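Local coordinates for histidine triad (HIT) protein (Clostridium difficile, PDB 4EGU) that binds zinc and guanosine-5'-monophosphate and probably acts as a nucleotide-binding hydrolase or transferase of the histidine triad family, at residues C6-I11 against V98-Y103; P38-V43 against H102-A107. All blocks are in the same frame, centred on the assembly; numbering follows the deposited sequence. Where two conformers were deposited one is given.

Contact 1: residues C6-I11 against V98-Y103; sequences CIFCKI and VKHLHY. With ZN (zinc ion), chain D; 5GP (guanosine-5'-monophosphate), chain C.
Phe8 and His100 bring the two backbones together: their CA atoms lie 6.4 Å apart where the short helix of 6-11 meets the loop that runs from Val98 to the start of strand 103-107. The loop holds the first two histidines of the predicted histidine triad motif, and the helix supplies a CxxC pair for a Cys2His2 zinc site. Cys6 SG and Cys9 SG each bind the zinc, and His100 ND1 binds it at 2.1 Å. His48 is the fourth ligand. Both sulfurs lie toward the ND1 edge of the His100 ring, Cys9 SG in its plane. Cys6 is also the N-cap of the helix. Its SG, anti to the backbone N (chi1 -178°), accepts a bond from Cys9 N. One thiolate thus serves the metal and the helix end, and the N-H probably helps to stabilise its negative charge. The other ring nitrogen of His100, NE2, bonds to Pro45 O, which helps to fix the ring's rotation.

Phe8 fills the space between the zinc site and the nucleotide. Its CB lies over a face of the His100 ring, displaced toward the rim. Val98 CG1 sits over the centre of the phenyl face, 3.6 Å from the centroid, in a CH-pi contact. The far edge of the phenyl ring points at the face of His102 in a T-shaped pair, with planes at 86°. Phe8 CZ also reaches the ribose, 3.4 Å from O4' of the nucleotide.

The phosphate is held from the loop. Val98 N bonds to its O2P at 2.9 Å. His102, the predicted nucleophile, is gripped at both ring nitrogens. ND1 donates to His100 O at 2.7 Å, and NE2 donates almost straight to O3P of the nucleotide at 2.6 Å.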
loop_
_atom_site.group_PDB
_atom_site.type_symbol
_atom_site.label_atom_id
_atom_site.label_comp_id
_atom_site.label_asym_id
_atom_site.label_seq_id
_atom_site.Cartn_x
_atom_site.Cartn_y
_atom_site.Cartn_z
ATOM N N CYS A 6 -14.497 -17.932 0.146
ATOM C CA CYS A 6 -13.743 -16.739 0.514
ATOM C C CYS A 6 -14.049 -16.297 1.938
ATOM O O CYS A 6 -15.147 -15.844 2.233
ATOM C CB CYS A 6 -14.039 -15.600 -0.460
ATOM S SG CYS A 6 -13.058 -14.148 -0.050
ATOM N N ILE A 7 -13.063 -16.400 2.817
ATOM C CA ILE A 7 -13.220 -16.028 4.203
ATOM C C ILE A 7 -13.620 -14.549 4.296
ATOM O O ILE A 7 -14.447 -14.182 5.121
ATOM C CB ILE A 7 -11.915 -16.290 5.012
ATOM C CG1 ILE A 7 -11.574 -17.782 5.057
ATOM C CG2 ILE A 7 -12.027 -15.722 6.426
ATOM C CD1 ILE A 7 -10.163 -18.056 5.552
ATOM N N PHE A 8 -13.020 -13.682 3.479
ATOM C CA PHE A 8 -13.289 -12.246 3.618
ATOM C C PHE A 8 -14.668 -11.860 3.079
ATOM O O PHE A 8 -15.262 -10.921 3.606
ATOM C CB PHE A 8 -12.180 -11.389 3.025
ATOM C CG PHE A 8 -10.869 -11.422 3.794
ATOM C CD1 PHE A 8 -10.693 -12.158 4.964
ATOM C CD2 PHE A 8 -9.791 -10.697 3.326
ATOM C CE1 PHE A 8 -9.464 -12.167 5.636
ATOM C CE2 PHE A 8 -8.575 -10.702 3.992
ATOM C CZ PHE A 8 -8.408 -11.438 5.153
ATOM N N CYS A 9 -15.202 -12.561 2.076
ATOM C CA CYS A 9 -16.596 -12.330 1.703
ATOM C C CYS A 9 -17.514 -12.659 2.880
ATOM O O CYS A 9 -18.477 -11.949 3.149
ATOM C CB CYS A 9 -16.996 -13.164 0.490
ATOM S SG CYS A 9 -16.463 -12.507 -1.125
ATOM N N LYS A 10 -17.225 -13.747 3.583
ATOM C CA LYS A 10 -18.054 -14.153 4.722
ATOM C C LYS A 10 -17.899 -13.179 5.899
ATOM O O LYS A 10 -18.864 -12.926 6.605
ATOM C CB LYS A 10 -17.694 -15.564 5.179
ATOM C CG LYS A 10 -17.945 -16.683 4.200
ATOM C CD LYS A 10 -17.459 -18.005 4.808
ATOM C CE LYS A 10 -17.576 -19.180 3.847
ATOM N NZ LYS A 10 -18.986 -19.539 3.507
ATOM N N ILE A 11 -16.693 -12.645 6.112
ATOM C CA ILE A 11 -16.477 -11.635 7.140
ATOM C C ILE A 11 -17.198 -10.318 6.717
ATOM O O ILE A 11 -17.854 -9.695 7.540
ATOM C CB ILE A 11 -14.956 -11.419 7.451
ATOM C CG1 ILE A 11 -14.375 -12.645 8.171
ATOM C CG2 ILE A 11 -14.764 -10.146 8.270
ATOM C CD1 ILE A 11 -12.898 -12.578 8.468
ATOM N N VAL A 98 -5.095 -14.960 1.318
ATOM C CA VAL A 98 -6.542 -14.767 1.139
ATOM C C VAL A 98 -6.762 -13.935 -0.104
ATOM O O VAL A 98 -6.339 -12.775 -0.178
ATOM C CB VAL A 98 -7.196 -14.095 2.336
ATOM C CG1 VAL A 98 -8.677 -13.887 2.084
ATOM C CG2 VAL A 98 -6.980 -14.928 3.609
ATOM N N LYS A 99 -7.414 -14.545 -1.085
ATOM C CA LYS A 99 -7.550 -13.966 -2.416
ATOM C C LYS A 99 -8.826 -13.118 -2.502
ATOM O O LYS A 99 -9.731 -13.368 -3.312
ATOM C CB LYS A 99 -7.485 -15.068 -3.486
ATOM C CG LYS A 99 -6.120 -15.744 -3.565
ATOM C CD LYS A 99 -6.118 -16.840 -4.619
ATOM C CE LYS A 99 -4.791 -17.585 -4.675
ATOM N NZ LYS A 99 -4.798 -18.673 -5.700
ATOM N N HIS A 100 -8.844 -12.086 -1.666
ATOM C CA HIS A 100 -9.875 -11.052 -1.644
ATOM C C HIS A 100 -9.121 -9.775 -1.298
ATOM O O HIS A 100 -8.496 -9.730 -0.237
ATOM C CB HIS A 100 -10.942 -11.358 -0.579
ATOM C CG HIS A 100 -12.029 -10.340 -0.455
ATOM N ND1 HIS A 100 -13.367 -10.678 -0.589
ATOM C CD2 HIS A 100 -11.985 -9.033 -0.106
ATOM C CE1 HIS A 100 -14.088 -9.600 -0.356
ATOM N NE2 HIS A 100 -13.278 -8.596 -0.051
ATOM N N LEU A 101 -9.165 -8.761 -2.169
ATOM C CA LEU A 101 -8.407 -7.524 -1.971
ATOM C C LEU A 101 -8.442 -7.073 -0.522
ATOM O O LEU A 101 -9.505 -6.869 0.077
ATOM C CB LEU A 101 -8.951 -6.381 -2.822
ATOM C CG LEU A 101 -8.081 -5.117 -2.835
ATOM C CD1 LEU A 101 -6.820 -5.329 -3.689
ATOM C CD2 LEU A 101 -8.868 -3.937 -3.295
ATOM N N HIS A 102 -7.274 -6.818 0.031
ATOM C CA HIS A 102 -7.170 -6.319 1.393
ATOM C C HIS A 102 -5.881 -5.566 1.572
ATOM O O HIS A 102 -4.865 -5.903 0.969
ATOM C CB HIS A 102 -7.218 -7.513 2.417
ATOM C CG HIS A 102 -6.131 -8.537 2.235
ATOM N ND1 HIS A 102 -6.276 -9.565 1.344
ATOM C CD2 HIS A 102 -4.917 -8.714 2.821
ATOM C CE1 HIS A 102 -5.194 -10.331 1.365
ATOM N NE2 HIS A 102 -4.358 -9.841 2.262
ATOM N N TYR A 103 -5.923 -4.581 2.449
ATOM C CA TYR A 103 -4.754 -3.853 2.873
ATOM C C TYR A 103 -4.530 -4.105 4.347
ATOM O O TYR A 103 -5.455 -4.052 5.143
ATOM C CB TYR A 103 -4.919 -2.343 2.607
ATOM C CG TYR A 103 -4.738 -2.016 1.151
ATOM C CD1 TYR A 103 -5.672 -2.361 0.194
ATOM C CD2 TYR A 103 -3.564 -1.433 0.710
ATOM C CE1 TYR A 103 -5.440 -2.093 -1.164
ATOM C CE2 TYR A 103 -3.328 -1.155 -0.639
ATOM C CZ TYR A 103 -4.267 -1.492 -1.560
ATOM O OH TYR A 103 -4.049 -1.267 -2.892
HETATM ZN ZN ZN D . -14.184 -12.497 -1.208
HETATM P P 5GP C . -2.384 -12.250 3.411
HETATM O O1P 5GP C . -1.143 -12.986 3.866
HETATM O O2P 5GP C . -3.300 -13.012 2.493
HETATM O O3P 5GP C . -2.023 -10.956 2.817
HETATM O "O5'" 5GP C . -3.166 -11.783 4.689
HETATM C "C5'" 5GP C . -4.302 -12.488 5.130
HETATM C "C4'" 5GP C . -4.515 -12.237 6.578
HETATM O "O4'" 5GP C . -5.807 -12.728 6.942
HETATM C "C3'" 5GP C . -3.508 -12.934 7.495
HETATM O "O3'" 5GP C . -2.709 -11.961 8.173
HETATM C "C2'" 5GP C . -4.395 -13.710 8.498
HETATM O "O2'" 5GP C . -3.970 -13.665 9.846
HETATM C "C1'" 5GP C . -5.778 -13.075 8.293
HETATM N N9 5GP C . -6.901 -13.967 8.537
HETATM C C8 5GP C . -7.055 -15.179 7.971
HETATM N N7 5GP C . -8.220 -15.727 8.366
HETATM C C5 5GP C . -8.814 -14.832 9.183
HETATM C C6 5GP C . -10.013 -14.856 9.879
HETATM O O6 5GP C . -10.821 -15.834 9.856
HETATM N N1 5GP C . -10.277 -13.750 10.593
HETATM C C2 5GP C . -9.450 -12.675 10.658
HETATM N N2 5GP C . -9.838 -11.639 11.418
HETATM N N3 5GP C . -8.275 -12.614 10.012
HETATM C C4 5GP C . -7.979 -13.708 9.275
#

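Contact 2: residues P38-V43 against H102-A107; sequences PYHILV and HYHILA. With 5GP (guanosine-5'-monophosphate), chain C.
Leu106 CD2 settles over the centre of the His40 imidazole, 3.5 Å from the ring centroid. One strand thus lays a methyl on a flat ring of the other. The reverse happens at the next pair on the same face, where Leu42 CD2 covers a face of the His104 ring, offset toward its rim. The same methyl, Leu42 CD2, touches His102 CD2 at 3.8 Å, so it fills the angle between two histidines. The other methyl, Leu42 CD1, turns to the ribose of the nucleotide.

These two rings, His40 and His104, meet rim to rim with planes at 44°. His40 CG lies anti to the backbone N (chi1 -174°), which carries NE2 along the sheet to His104 ND1. The bond between His40 NE2 and His104 ND1 is 2.9 Å long and nearly straight, at 176°. His40 ND1 accepts from Val36 N, so both of its nitrogens are engaged. His104 NE2 donates to O3P of the nucleotide at 3.0 Å.

Here the middle strand of the five-stranded antiparallel sheet, 39-45, pairs with 103-107. His104, the last histidine of the predicted motif, is on the strand, and His102 just precedes it. Tyr39, Ile41 and Val43 form hydrogen-bonded pairs with Ala107, Ile105 and Tyr103, each with two N-H...O bonds. His40 and Leu42 form the non-hydrogen-bonded pairs with Leu106 and His104.

The other face is largely apolar. Ile105 CD1 fits between its neighbours, 3.7 Å from Val43 CG2 and 4.0 Å from Ile41 CG2. Helix 61-77 covers this face, with Ile73 against Ile41 and Ile66 against Val43. At the far end Tyr39 CB and Ala107 CB are 4.0 Å apart. The edge of the tyrosine ring faces Ala107 O.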
loop_
_atom_site.group_PDB
_atom_site.type_symbol
_atom_site.label_atom_id
_atom_site.label_comp_id
_atom_site.label_asym_id
_atom_site.label_seq_id
_atom_site.Cartn_x
_atom_site.Cartn_y
_atom_site.Cartn_z
ATOM N N PRO A 38 0.678 -4.079 17.491
ATOM C CA PRO A 38 -0.437 -3.764 18.404
ATOM C C PRO A 38 -1.699 -3.352 17.679
ATOM O O PRO A 38 -2.787 -3.706 18.118
ATOM C CB PRO A 38 0.104 -2.620 19.256
ATOM C CG PRO A 38 1.526 -2.878 19.301
ATOM C CD PRO A 38 1.894 -3.370 17.901
ATOM N N TYR A 39 -1.552 -2.597 16.595
ATOM C CA TYR A 39 -2.630 -2.448 15.616
ATOM C C TYR A 39 -2.212 -3.258 14.384
ATOM O O TYR A 39 -1.152 -2.999 13.793
ATOM C CB TYR A 39 -2.886 -0.978 15.233
ATOM C CG TYR A 39 -3.194 -0.099 16.418
ATOM C CD1 TYR A 39 -4.455 -0.045 16.981
ATOM C CD2 TYR A 39 -2.184 0.652 17.000
ATOM C CE1 TYR A 39 -4.699 0.743 18.103
ATOM C CE2 TYR A 39 -2.407 1.426 18.108
ATOM C CZ TYR A 39 -3.655 1.471 18.659
ATOM O OH TYR A 39 -3.849 2.246 19.781
ATOM N N HIS A 40 -3.028 -4.258 14.047
ATOM C CA HIS A 40 -2.871 -5.013 12.813
ATOM C C HIS A 40 -4.282 -5.174 12.266
ATOM O O HIS A 40 -5.067 -6.005 12.740
ATOM C CB HIS A 40 -2.189 -6.348 13.016
ATOM C CG HIS A 40 -1.917 -7.045 11.722
ATOM N ND1 HIS A 40 -1.149 -8.178 11.641
ATOM C CD2 HIS A 40 -2.300 -6.753 10.456
ATOM C CE1 HIS A 40 -1.085 -8.562 10.380
ATOM N NE2 HIS A 40 -1.775 -7.715 9.641
ATOM N N ILE A 41 -4.615 -4.290 11.330
ATOM C CA ILE A 41 -5.971 -4.113 10.853
ATOM C C ILE A 41 -6.020 -4.449 9.369
ATOM O O ILE A 41 -5.138 -4.055 8.619
ATOM C CB ILE A 41 -6.417 -2.655 11.111
ATOM C CG1 ILE A 41 -6.459 -2.371 12.615
ATOM C CG2 ILE A 41 -7.764 -2.376 10.459
ATOM C CD1 ILE A 41 -6.435 -0.886 12.969
ATOM N N LEU A 42 -7.054 -5.180 8.967
ATOM C CA LEU A 42 -7.302 -5.492 7.563
ATOM C C LEU A 42 -8.420 -4.584 7.068
ATOM O O LEU A 42 -9.471 -4.498 7.693
ATOM C CB LEU A 42 -7.734 -6.944 7.410
ATOM C CG LEU A 42 -6.643 -7.945 7.715
ATOM C CD1 LEU A 42 -7.195 -9.329 7.995
ATOM C CD2 LEU A 42 -5.712 -8.032 6.511
ATOM N N VAL A 43 -8.194 -3.937 5.924
ATOM C CA VAL A 43 -9.187 -3.078 5.309
ATOM C C VAL A 43 -9.578 -3.704 3.983
ATOM O O VAL A 43 -8.708 -3.954 3.144
ATOM C CB VAL A 43 -8.660 -1.638 5.084
ATOM C CG1 VAL A 43 -9.790 -0.748 4.623
ATOM C CG2 VAL A 43 -8.043 -1.080 6.364
ATOM N N HIS A 102 -7.274 -6.818 0.031
ATOM C CA HIS A 102 -7.170 -6.319 1.393
ATOM C C HIS A 102 -5.881 -5.566 1.572
ATOM O O HIS A 102 -4.865 -5.903 0.969
ATOM C CB HIS A 102 -7.218 -7.513 2.417
ATOM C CG HIS A 102 -6.131 -8.537 2.235
ATOM N ND1 HIS A 102 -6.276 -9.565 1.344
ATOM C CD2 HIS A 102 -4.917 -8.714 2.821
ATOM C CE1 HIS A 102 -5.194 -10.331 1.365
ATOM N NE2 HIS A 102 -4.358 -9.841 2.262
ATOM N N TYR A 103 -5.923 -4.581 2.449
ATOM C CA TYR A 103 -4.754 -3.853 2.873
ATOM C C TYR A 103 -4.530 -4.105 4.347
ATOM O O TYR A 103 -5.455 -4.052 5.143
ATOM C CB TYR A 103 -4.919 -2.343 2.607
ATOM C CG TYR A 103 -4.738 -2.016 1.151
ATOM C CD1 TYR A 103 -5.672 -2.361 0.194
ATOM C CD2 TYR A 103 -3.564 -1.433 0.710
ATOM C CE1 TYR A 103 -5.440 -2.093 -1.164
ATOM C CE2 TYR A 103 -3.328 -1.155 -0.639
ATOM C CZ TYR A 103 -4.267 -1.492 -1.560
ATOM O OH TYR A 103 -4.049 -1.267 -2.892
ATOM N N HIS A 104 -3.281 -4.357 4.701
ATOM C CA HIS A 104 -2.858 -4.436 6.091
ATOM C C HIS A 104 -2.423 -3.060 6.568
ATOM O O HIS A 104 -1.644 -2.391 5.885
ATOM C CB HIS A 104 -1.644 -5.352 6.236
ATOM C CG HIS A 104 -1.838 -6.766 5.811
ATOM N ND1 HIS A 104 -2.056 -7.773 6.726
ATOM C CD2 HIS A 104 -1.727 -7.349 4.583
ATOM C CE1 HIS A 104 -2.139 -8.912 6.059
ATOM N NE2 HIS A 104 -1.936 -8.687 4.767
ATOM N N ILE A 105 -2.875 -2.682 7.769
ATOM C CA ILE A 105 -2.321 -1.548 8.495
ATOM C C ILE A 105 -1.585 -2.111 9.705
ATOM O O ILE A 105 -2.180 -2.836 10.502
ATOM C CB ILE A 105 -3.390 -0.579 9.038
ATOM C CG1 ILE A 105 -4.476 -0.198 8.037
ATOM C CG2 ILE A 105 -2.703 0.676 9.581
ATOM C CD1 ILE A 105 -5.633 0.572 8.710
ATOM N N LEU A 106 -0.305 -1.760 9.830
ATOM C CA LEU A 106 0.493 -2.100 11.018
ATOM C C LEU A 106 0.831 -0.816 11.748
ATOM O O LEU A 106 1.318 0.133 11.134
ATOM C CB LEU A 106 1.792 -2.796 10.638
ATOM C CG LEU A 106 1.632 -4.086 9.825
ATOM C CD1 LEU A 106 3.013 -4.696 9.572
ATOM C CD2 LEU A 106 0.718 -5.105 10.440
ATOM N N ALA A 107 0.633 -0.768 13.067
ATOM C CA ALA A 107 0.935 0.452 13.823
ATOM C C ALA A 107 1.066 0.130 15.308
ATOM O O ALA A 107 0.807 -0.986 15.747
ATOM C CB ALA A 107 -0.142 1.509 13.619
HETATM P P 5GP C . -2.384 -12.250 3.411
HETATM O O1P 5GP C . -1.143 -12.986 3.866
HETATM O O2P 5GP C . -3.300 -13.012 2.493
HETATM O O3P 5GP C . -2.023 -10.956 2.817
HETATM O "O5'" 5GP C . -3.166 -11.783 4.689
HETATM C "C5'" 5GP C . -4.302 -12.488 5.130
HETATM C "C4'" 5GP C . -4.515 -12.237 6.578
HETATM O "O4'" 5GP C . -5.807 -12.728 6.942
HETATM C "C3'" 5GP C . -3.508 -12.934 7.495
HETATM O "O3'" 5GP C . -2.709 -11.961 8.173
HETATM C "C2'" 5GP C . -4.395 -13.710 8.498
HETATM O "O2'" 5GP C . -3.970 -13.665 9.846
HETATM C "C1'" 5GP C . -5.778 -13.075 8.293
HETATM N N9 5GP C . -6.901 -13.967 8.537
HETATM C C8 5GP C . -7.055 -15.179 7.971
HETATM N N7 5GP C . -8.220 -15.727 8.366
HETATM C C5 5GP C . -8.814 -14.832 9.183
HETATM C C6 5GP C . -10.013 -14.856 9.879
HETATM O O6 5GP C . -10.821 -15.834 9.856
HETATM N N1 5GP C . -10.277 -13.750 10.593
HETATM C C2 5GP C . -9.450 -12.675 10.658
HETATM N N2 5GP C . -9.838 -11.639 11.418
HETATM N N3 5GP C . -8.275 -12.614 10.012
HETATM C C4 5GP C . -7.979 -13.708 9.275
#

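Both contacts are largely buried and both touch the nucleotide, but contact 2 lies nearer the centre of the chain. They share His102 and Tyr103, where the loop of contact 1 runs into the strand of contact 2. Contact 1 has no hydrogen bond between its segments. A metal and an aromatic ring join a helix to a loop. Contact 2 is regular sheet, held by backbone bonds, with one side-chain bond on its nucleotide face. The two meet directly where Phe8 CZ packs on Leu42 CD1, 3.7 Å away. Their histidines, His102 and His104, converge on one phosphate oxygen. Contact 2 also packs on the second subunit, with Leu106 on Tyr114 of that chain.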